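Local atomic coordinates of protocatechuate decarboxylase (Klebsiella pneumoniae, PDB entry 5O3M), a protein that probably catalyses the non-oxidative decarboxylation of protocatechuate (3,4-dihydroxybenzoic acid) to catechol as a UbiD-family enzyme dependent on prenylated flavin. Residues N81-K84 / G85-H88; R296-H300 / T301-H305. All blocks are in the same frame, centred on the assembly; numbering follows the deposited sequence.

Contact 1 of 2, residues N81-K84 / G85-H88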
ATOM      1  N   ASN A  81     -13.912  48.331 -27.994  1.00 48.76           N
ATOM      2  CA  ASN A  81     -14.594  49.614 -28.135  1.00 52.52           C
ATOM      3  C   ASN A  81     -15.879  49.539 -28.943  1.00 48.37           C
ATOM      4  O   ASN A  81     -16.731  50.421 -28.806  1.00 44.60           O
ATOM      5  CB  ASN A  81     -13.680  50.645 -28.810  1.00 52.53           C
ATOM      6  CG  ASN A  81     -12.584  51.140 -27.902  1.00 53.38           C
ATOM      7  OD1 ASN A  81     -12.762  51.237 -26.684  1.00 53.70           O
ATOM      8  ND2 ASN A  81     -11.437  51.472 -28.493  1.00 48.64           N
ATOM      9  N   ASN A  82     -16.023  48.544 -29.805  1.00 49.45           N
ATOM     10  CA  ASN A  82     -17.117  48.491 -30.774  1.00 49.04           C
ATOM     11  C   ASN A  82     -17.920  47.233 -30.459  1.00 48.65           C
ATOM     12  O   ASN A  82     -17.504  46.123 -30.802  1.00 46.33           O
ATOM     13  CB  ASN A  82     -16.562  48.494 -32.196  1.00 49.23           C
ATOM     14  CG  ASN A  82     -17.640  48.579 -33.262  1.00 57.96           C
ATOM     15  OD1 ASN A  82     -18.841  48.477 -32.989  1.00 63.75           O
ATOM     16  ND2 ASN A  82     -17.205  48.754 -34.502  1.00 55.57           N
ATOM     17  N   ILE A  83     -19.060  47.416 -29.800  1.00 50.75           N
ATOM     18  CA  ILE A  83     -19.866  46.333 -29.252  1.00 39.10           C
ATOM     19  C   ILE A  83     -21.155  46.258 -30.054  1.00 45.60           C
ATOM     20  O   ILE A  83     -21.992  47.164 -29.973  1.00 56.14           O
ATOM     21  CB  ILE A  83     -20.170  46.557 -27.765  1.00 40.42           C
ATOM     22  CG1 ILE A  83     -18.901  46.950 -26.990  1.00 37.25           C
ATOM     23  CG2 ILE A  83     -20.862  45.320 -27.170  1.00 34.77           C
ATOM     24  CD1 ILE A  83     -17.827  45.846 -26.887  1.00 34.26           C
ATOM     25  N   LYS A  84     -21.341  45.169 -30.801  1.00 51.88           N
ATOM     26  CA  LYS A  84     -22.554  45.024 -31.600  1.00 53.10           C
ATOM     27  C   LYS A  84     -23.794  45.110 -30.716  1.00 50.83           C
ATOM     28  O   LYS A  84     -23.896  44.424 -29.691  1.00 50.10           O
ATOM     29  CB  LYS A  84     -22.544  43.701 -32.362  1.00 52.16           C
ATOM     30  CG  LYS A  84     -21.383  43.524 -33.320  1.00 57.27           C
ATOM     31  CD  LYS A  84     -21.675  42.398 -34.299  1.00 58.32           C
ATOM     32  CE  LYS A  84     -20.426  41.955 -35.028  1.00 58.21           C
ATOM     33  NZ  LYS A  84     -20.776  41.035 -36.135  1.00 59.32           N
ATOM     34  N   GLY A  85     -24.732  45.972 -31.115  1.00 48.89           N
ATOM     35  CA  GLY A  85     -25.963  46.188 -30.389  1.00 49.09           C
ATOM     36  C   GLY A  85     -25.871  47.169 -29.242  1.00 52.19           C
ATOM     37  O   GLY A  85     -26.906  47.468 -28.625  1.00 49.35           O
ATOM     38  N   TYR A  86     -24.672  47.676 -28.939  1.00 48.46           N
ATOM     39  CA  TYR A  86     -24.433  48.574 -27.806  1.00 46.91           C
ATOM     40  C   TYR A  86     -23.488  49.678 -28.265  1.00 53.21           C
ATOM     41  O   TYR A  86     -22.309  49.714 -27.890  1.00 53.12           O
ATOM     42  CB  TYR A  86     -23.848  47.815 -26.611  1.00 45.83           C
ATOM     43  CG  TYR A  86     -24.744  46.733 -26.041  1.00 47.77           C
ATOM     44  CD1 TYR A  86     -24.738  45.448 -26.581  1.00 43.45           C
ATOM     45  CD2 TYR A  86     -25.598  46.996 -24.970  1.00 42.60           C
ATOM     46  CE1 TYR A  86     -25.557  44.451 -26.075  1.00 45.27           C
ATOM     47  CE2 TYR A  86     -26.421  46.001 -24.451  1.00 46.24           C
ATOM     48  CZ  TYR A  86     -26.392  44.728 -25.005  1.00 45.00           C
ATOM     49  OH  TYR A  86     -27.191  43.727 -24.495  1.00 46.47           O
ATOM     50  N   PRO A  87     -23.978  50.602 -29.093  1.00 56.09           N
ATOM     51  CA  PRO A  87     -23.066  51.566 -29.732  1.00 60.35           C
ATOM     52  C   PRO A  87     -22.397  52.531 -28.756  1.00 64.61           C
ATOM     53  O   PRO A  87     -21.444  53.220 -29.150  1.00 64.09           O
ATOM     54  CB  PRO A  87     -23.974  52.306 -30.729  1.00 53.78           C
ATOM     55  CG  PRO A  87     -25.350  52.158 -30.164  1.00 56.68           C
ATOM     56  CD  PRO A  87     -25.381  50.804 -29.487  1.00 57.63           C
ATOM     57  N   HIS A  88     -22.827  52.584 -27.497  1.00 56.18           N
ATOM     58  CA  HIS A  88     -22.244  53.515 -26.543  1.00 54.38           C
ATOM     59  C   HIS A  88     -21.339  52.844 -25.519  1.00 50.43           C
ATOM     60  O   HIS A  88     -20.836  53.516 -24.614  1.00 52.27           O
ATOM     61  CB  HIS A  88     -23.359  54.285 -25.843  1.00 51.19           C
ATOM     62  CG  HIS A  88     -24.167  55.114 -26.787  1.00 60.32           C
ATOM     63  ND1 HIS A  88     -23.617  56.144 -27.524  1.00 60.51           N
ATOM     64  CD2 HIS A  88     -25.470  55.041 -27.150  1.00 56.85           C
ATOM     65  CE1 HIS A  88     -24.550  56.675 -28.292  1.00 60.54           C
ATOM     66  NE2 HIS A  88     -25.684  56.029 -28.079  1.00 63.51           N
TER
HETATM   67  O   HOH W   1     -19.776  50.085 -28.596  1.00 43.67           O
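Ile-83 and Tyr-86 meet across a tight reversal of the chain, and the tyrosine side chain can be followed outward from its first carbon. Its CB lies 3.9 Å from Ile-83 CG2, the methyl that stands anti to the isoleucine's own backbone N, and at the same separation, 3.9 Å, from the carbonyl O of Ile-83. With CG of Tyr-86 beside its backbone N (chi1 -62°), the ring is carried back along the turn instead of out over the residues that follow. One edge then faces the turn: CD1 is 3.4 Å from Lys-84 O, which sits close to the ring plane, and CE1 is 4.0 Å from that same oxygen. CD1 also touches Ile-83 CG2 at 3.9 Å, the methyl coming at the ring obliquely. At the far end the hydroxyl OH leaves the turn altogether and is hydrogen-bonded to Arg-152 O, while the side chain also touches Pro-156.

The reversal itself is a type II beta turn from Ile-83 to Tyr-86, set in the connection between the antiparallel neighbours 77-80 and 91-93 of a mixed sheet. Tyr-86 N closes it on Ile-83 O at 2.9 Å, with an N-H...O angle of 156°. Gly-85 holds the third position with a phi of 84°, a value that favours glycine, and Lys-84 runs its extended chain away from Tyr-86 on the exposed side.

Behind the turn bond a water joins the two arms of the chain, hydrogen-bonded to Ile-83 N at 3.0 Å and to Tyr-86 O at 2.7 Å. The rest of the isoleucine leads away from the tyrosine: this residue is buried and rests on Val-49, whose backbone is hydrogen-bonded to those of both Asn-82 and Lys-84.

Contact 2 of 2, residues R296-H300 / T301-H305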
ATOM      1  N   ARG A 296     -34.459  29.966 -11.464  1.00 55.70           N
ATOM      2  CA  ARG A 296     -33.514  29.017 -12.035  1.00 58.54           C
ATOM      3  C   ARG A 296     -32.480  29.778 -12.862  1.00 52.73           C
ATOM      4  O   ARG A 296     -32.835  30.627 -13.684  1.00 58.92           O
ATOM      5  CB  ARG A 296     -34.261  27.988 -12.886  1.00 60.77           C
ATOM      6  CG  ARG A 296     -33.436  26.775 -13.296  1.00 66.99           C
ATOM      7  CD  ARG A 296     -34.334  25.623 -13.751  1.00 72.10           C
ATOM      8  NE  ARG A 296     -35.387  26.062 -14.668  1.00 73.32           N
ATOM      9  CZ  ARG A 296     -35.250  26.158 -15.990  1.00 69.78           C
ATOM     10  NH1 ARG A 296     -34.095  25.849 -16.572  1.00 55.77           N
ATOM     11  NH2 ARG A 296     -36.279  26.567 -16.732  1.00 72.21           N
ATOM     12  N   GLU A 297     -31.198  29.488 -12.639  1.00 47.17           N
ATOM     13  CA  GLU A 297     -30.150  30.314 -13.240  1.00 50.70           C
ATOM     14  C   GLU A 297     -30.289  30.359 -14.760  1.00 54.04           C
ATOM     15  O   GLU A 297     -30.220  31.434 -15.371  1.00 44.84           O
ATOM     16  CB  GLU A 297     -28.766  29.799 -12.828  1.00 46.21           C
ATOM     17  CG  GLU A 297     -27.618  30.764 -13.120  1.00 43.12           C
ATOM     18  CD  GLU A 297     -26.346  30.417 -12.370  1.00 48.19           C
ATOM     19  OE1 GLU A 297     -26.256  29.296 -11.839  1.00 57.89           O
ATOM     20  OE2 GLU A 297     -25.429  31.259 -12.302  1.00 51.98           O
ATOM     21  N   ASP A 298     -30.519  29.200 -15.384  1.00 51.91           N
ATOM     22  CA  ASP A 298     -30.611  29.071 -16.833  1.00 47.35           C
ATOM     23  C   ASP A 298     -32.053  29.136 -17.349  1.00 51.60           C
ATOM     24  O   ASP A 298     -32.322  28.674 -18.463  1.00 57.85           O
ATOM     25  CB  ASP A 298     -29.937  27.770 -17.287  1.00 51.21           C
ATOM     26  CG  ASP A 298     -30.662  26.506 -16.793  1.00 58.82           C
ATOM     27  OD1 ASP A 298     -31.289  26.526 -15.715  1.00 60.90           O
ATOM     28  OD2 ASP A 298     -30.595  25.479 -17.497  1.00 60.81           O
ATOM     29  N   GLN A 299     -32.975  29.724 -16.576  1.00 45.58           N
ATOM     30  CA  GLN A 299     -34.394  29.770 -16.952  1.00 50.14           C
ATOM     31  C   GLN A 299     -34.634  30.249 -18.382  1.00 54.04           C
ATOM     32  O   GLN A 299     -35.656  29.902 -18.984  1.00 50.73           O
ATOM     33  CB  GLN A 299     -35.160  30.690 -15.995  1.00 52.01           C
ATOM     34  CG  GLN A 299     -34.637  32.134 -16.021  1.00 54.14           C
ATOM     35  CD  GLN A 299     -35.495  33.121 -15.241  1.00 49.63           C
ATOM     36  OE1 GLN A 299     -36.622  32.826 -14.868  1.00 53.10           O
ATOM     37  NE2 GLN A 299     -34.952  34.306 -14.996  1.00 57.94           N
ATOM     38  N   HIS A 300     -33.737  31.070 -18.937  1.00 52.57           N
ATOM     39  CA  HIS A 300     -33.961  31.642 -20.262  1.00 55.04           C
ATOM     40  C   HIS A 300     -33.266  30.877 -21.383  1.00 60.33           C
ATOM     41  O   HIS A 300     -33.556  31.135 -22.559  1.00 61.59           O
ATOM     42  CB  HIS A 300     -33.507  33.106 -20.298  1.00 49.37           C
ATOM     43  CG  HIS A 300     -34.361  34.020 -19.484  1.00 52.36           C
ATOM     44  ND1 HIS A 300     -35.736  34.035 -19.585  1.00 53.22           N
ATOM     45  CD2 HIS A 300     -34.042  34.954 -18.557  1.00 51.88           C
ATOM     46  CE1 HIS A 300     -36.229  34.935 -18.753  1.00 50.71           C
ATOM     47  NE2 HIS A 300     -35.224  35.506 -18.114  1.00 55.42           N
ATOM     48  N   THR A 301     -32.363  29.951 -21.052  1.00 56.48           N
ATOM     49  CA  THR A 301     -31.627  29.168 -22.033  1.00 52.33           C
ATOM     50  C   THR A 301     -31.851  27.669 -21.913  1.00 59.39           C
ATOM     51  O   THR A 301     -31.752  26.966 -22.921  1.00 57.05           O
ATOM     52  CB  THR A 301     -30.120  29.427 -21.904  1.00 51.65           C
ATOM     53  OG1 THR A 301     -29.648  28.863 -20.673  1.00 53.58           O
ATOM     54  CG2 THR A 301     -29.824  30.919 -21.944  1.00 46.80           C
ATOM     55  N   ASN A 302     -32.120  27.167 -20.703  1.00 56.61           N
ATOM     56  CA  ASN A 302     -32.204  25.736 -20.439  1.00 51.00           C
ATOM     57  C   ASN A 302     -30.936  25.017 -20.884  1.00 53.47           C
ATOM     58  O   ASN A 302     -30.964  23.838 -21.243  1.00 59.02           O
ATOM     59  CB  ASN A 302     -33.440  25.135 -21.098  1.00 58.33           C
ATOM     60  CG  ASN A 302     -34.708  25.771 -20.600  1.00 68.78           C
ATOM     61  OD1 ASN A 302     -34.893  25.931 -19.394  1.00 66.06           O
ATOM     62  ND2 ASN A 302     -35.579  26.171 -21.524  1.00 74.84           N
ATOM     63  N   SER A 303     -29.809  25.735 -20.847  1.00 58.89           N
ATOM     64  CA  SER A 303     -28.537  25.169 -21.277  1.00 53.45           C
ATOM     65  C   SER A 303     -28.040  24.073 -20.348  1.00 52.07           C
ATOM     66  O   SER A 303     -27.168  23.298 -20.747  1.00 58.60           O
ATOM     67  CB  SER A 303     -27.481  26.267 -21.366  1.00 50.00           C
ATOM     68  OG  SER A 303     -27.129  26.696 -20.068  1.00 53.96           O
ATOM     69  N   GLY A 304     -28.573  23.989 -19.129  1.00 48.74           N
ATOM     70  CA  GLY A 304     -28.037  23.120 -18.104  1.00 46.04           C
ATOM     71  C   GLY A 304     -26.823  23.650 -17.362  1.00 50.64           C
ATOM     72  O   GLY A 304     -26.381  23.018 -16.393  1.00 53.72           O
ATOM     73  N   HIS A 305     -26.265  24.787 -17.762  1.00 47.82           N
ATOM     74  CA  HIS A 305     -25.005  25.234 -17.194  1.00 44.43           C
ATOM     75  C   HIS A 305     -25.128  26.657 -16.677  1.00 49.49           C
ATOM     76  O   HIS A 305     -26.118  27.358 -16.912  1.00 46.61           O
ATOM     77  CB  HIS A 305     -23.865  25.142 -18.219  1.00 44.64           C
ATOM     78  CG  HIS A 305     -23.614  23.752 -18.707  1.00 53.16           C
ATOM     79  ND1 HIS A 305     -24.142  23.270 -19.887  1.00 57.88           N
ATOM     80  CD2 HIS A 305     -22.919  22.727 -18.161  1.00 52.68           C
ATOM     81  CE1 HIS A 305     -23.767  22.015 -20.057  1.00 55.11           C
ATOM     82  NE2 HIS A 305     -23.028  21.660 -19.021  1.00 57.05           N
TER
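Arg-296 reaches Asn-302 end-on, with two nitrogens donating to a single amide oxygen, which thus takes two hydrogen bonds: NH1 is 2.9 Å and NH2 3.1 Å from Asn-302 OD1. That oxygen lies at the guanidinium edge, close to its plane, and the guanidinium and amide are themselves nearly coplanar, 12° apart.

Charge supplies a second restraint on the arginine. NH1 also forms a salt bridge with Asp-298 OD1 at 3.0 Å, although the hydrogen bond within it is weak. The other carboxylate oxygen, OD2, accepts from Gly-304 N at 3.0 Å on its anti side, the donor tilted out of the carboxylate plane. With CG set between its own backbone N and carbonyl carbon (chi1 66°), the buried Asp-298 can address both halves.

Backbone bonds draw the same halves together. Asp-298 O, at the third residue of the type I beta turn from Arg-296 to Gln-299, takes Thr-301 N at 2.9 Å and Asn-302 N at 2.7 Å.

Hydroxyls finish the loop. Thr-301 OG1 accepts from Ser-303 N, Ser-303 OG from His-305 N, and both are also hydrogen-bonded to backbone oxygens of the 163-165 region. Repeated two residues apart, this is a pair of consecutive ST turns leading into strand 305-308.

From the N terminus, the chain leaves strand 77-80 and turns back at once in contact 1, in the part related to the UbiD N-terminal domain, before entering strand 91-93. About two hundred residues later, in the Rift-related part, it emerges from strand 283-289, folds on itself in contact 2 and passes straight into strand 305-308. The two local closures lie in series, neither enclosing nor crossing the other. The centres of contacts 1 and 2 are about 26 Å apart and the nearest atoms of contacts 1 and 2 about 13 Å apart, so the two do not meet. Each is also tied to more distant chain: 81-88 to strand 42-45 and the residues just after it, and to Arg-152; 296-305 to Gln-195, Asn-318 and the 163-165 region.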